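PDB 6HNI: ABC-type transport system, sugar-family extracellular solute-binding protein, which binds tyrosine between its two lobes, probably to deliver it to an ABC transporter, and also has adhesive properties. Local coordinates for residues 67-70 with 71-74. The protein carries 1 engineered substitution. Numbering follows the deposited sequence.
Sequences QNDM and PTTQ. With EDO (1,2-ethanediol), chain E.
D69 is the N-cap of helix 70-82, and its carboxylate reaches forward to T72. The loop before it follows strand 59-65. The M70 side chain is about 9 Å from the bound tyrosine. One oxygen, OD2, takes two donors from T72. The hydroxyl is held tightly, with T72 OG1 2.6 Å from D69 OD2, and T72 gives the proton. It comes to the anti side of the carboxylate, 22° out of its plane. The backbone bond is weak and bent: T72 N lies 3.1 Å from D69 OD2. D69 has CG anti to its own backbone N (chi1 -172°), which sets the carboxylate beside its own carbonyl carbon, within reach of T72. The D69 and T72 side chains cross at about a right angle. P71 CD is 3.4 Å from D69 OD2.

The carbonyl of D69 is used as well. T73 N donates to D69 O at 3.2 Å, and T72 N adds a weak second bond to D69 O. T72 N is therefore shared between the side chain and the main chain of D69.

M70 O is the next acceptor. T73 OG1 donates to M70 O at 2.7 Å, in the carbonyl plane and on a lone pair. With chi1 67°, OG1 sits between the backbone N and the carbonyl carbon. Q74 N makes a weak bond to M70 O at 3.4 Å. The T73 side chain is buried and touches L31, A66 and, on helix 93-102, A98. Q67 NE2 donates weakly to ethanediol O2 at 3.5 Å.

P71 has no N-H to offer, so the first turn needs fewer acceptors. D69 supplies acceptors for T72 N, T72 OG1 and T73 N, and its negative charge probably interacts favourably with the helix dipole.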
loop_
_atom_site.group_PDB
_atom_site.type_symbol
_atom_site.label_atom_id
_atom_site.label_comp_id
_atom_site.label_asym_id
_atom_site.label_seq_id
_atom_site.Cartn_x
_atom_site.Cartn_y
_atom_site.Cartn_z
ATOM N N GLN A 67 5.535 4.113 -13.614
ATOM C CA GLN A 67 4.446 5.067 -13.874
ATOM C C GLN A 67 3.085 4.393 -14.048
ATOM O O GLN A 67 2.264 4.801 -14.917
ATOM C CB GLN A 67 4.808 5.959 -15.057
ATOM C CG GLN A 67 6.013 6.849 -14.809
ATOM C CD GLN A 67 6.314 7.733 -16.000
ATOM O OE1 GLN A 67 7.074 7.360 -16.877
ATOM N NE2 GLN A 67 5.677 8.888 -16.059
ATOM N N ASN A 68 2.832 3.416 -13.194
ATOM C CA ASN A 68 1.583 2.645 -13.129
ATOM C C ASN A 68 1.318 1.752 -14.321
ATOM O O ASN A 68 0.217 1.205 -14.453
ATOM C CB ASN A 68 0.341 3.515 -12.820
ATOM C CG ASN A 68 -0.312 3.165 -11.500
ATOM O OD1 ASN A 68 -0.043 2.126 -10.896
ATOM N ND2 ASN A 68 -1.208 4.031 -11.048
ATOM N N ASP A 69 2.298 1.567 -15.185
ATOM C CA ASP A 69 2.159 0.750 -16.401
ATOM C C ASP A 69 2.608 -0.686 -16.116
ATOM O O ASP A 69 3.809 -0.939 -15.869
ATOM C CB ASP A 69 3.055 1.343 -17.496
ATOM C CG ASP A 69 2.849 0.689 -18.845
ATOM O OD1 ASP A 69 1.739 0.811 -19.379
ATOM O OD2 ASP A 69 3.784 0.007 -19.330
ATOM N N MET A 70 1.711 -1.647 -16.197
ATOM C CA MET A 70 2.060 -3.032 -15.898
ATOM C C MET A 70 3.133 -3.626 -16.793
ATOM O O MET A 70 4.075 -4.261 -16.262
ATOM C CB MET A 70 0.851 -3.951 -15.796
ATOM C CG MET A 70 -0.090 -3.550 -14.679
ATOM S SD MET A 70 0.609 -3.604 -13.029
ATOM C CE MET A 70 -0.458 -2.403 -12.246
ATOM N N PRO A 71 3.144 -3.341 -18.101
ATOM C CA PRO A 71 4.243 -3.846 -18.911
ATOM C C PRO A 71 5.625 -3.328 -18.489
ATOM O O PRO A 71 6.642 -4.063 -18.601
ATOM C CB PRO A 71 3.917 -3.366 -20.316
ATOM C CG PRO A 71 2.437 -3.330 -20.319
ATOM C CD PRO A 71 2.011 -2.895 -18.942
ATOM N N THR A 72 5.651 -2.075 -18.030
ATOM C CA THR A 72 6.898 -1.467 -17.616
ATOM C C THR A 72 7.361 -2.117 -16.325
ATOM O O THR A 72 8.600 -2.238 -16.118
ATOM C CB THR A 72 6.764 0.051 -17.493
ATOM O OG1 THR A 72 6.250 0.564 -18.737
ATOM C CG2 THR A 72 8.105 0.722 -17.234
ATOM N N THR A 73 6.503 -2.575 -15.432
ATOM C CA THR A 73 7.017 -3.323 -14.238
ATOM C C THR A 73 7.789 -4.530 -14.711
ATOM O O THR A 73 8.814 -4.943 -14.054
ATOM C CB THR A 73 5.911 -3.798 -13.240
ATOM O OG1 THR A 73 5.080 -4.790 -13.827
ATOM C CG2 THR A 73 5.098 -2.655 -12.756
ATOM N N GLN A 74 7.376 -5.141 -15.807
ATOM C CA GLN A 74 8.021 -6.350 -16.303
ATOM C C GLN A 74 9.311 -6.031 -17.038
ATOM O O GLN A 74 10.312 -6.752 -16.827
ATOM C CB GLN A 74 7.060 -7.099 -17.226
ATOM C CG GLN A 74 5.801 -7.553 -16.482
ATOM C CD GLN A 74 5.950 -8.832 -15.707
ATOM O OE1 GLN A 74 6.922 -9.581 -15.839
ATOM N NE2 GLN A 74 4.947 -9.117 -14.862
HETATM C C1 EDO E . 3.764 9.021 -11.646
HETATM O O1 EDO E . 4.629 8.069 -10.954
HETATM C C2 EDO E . 2.761 8.366 -12.606
HETATM O O2 EDO E . 2.909 8.767 -13.969
#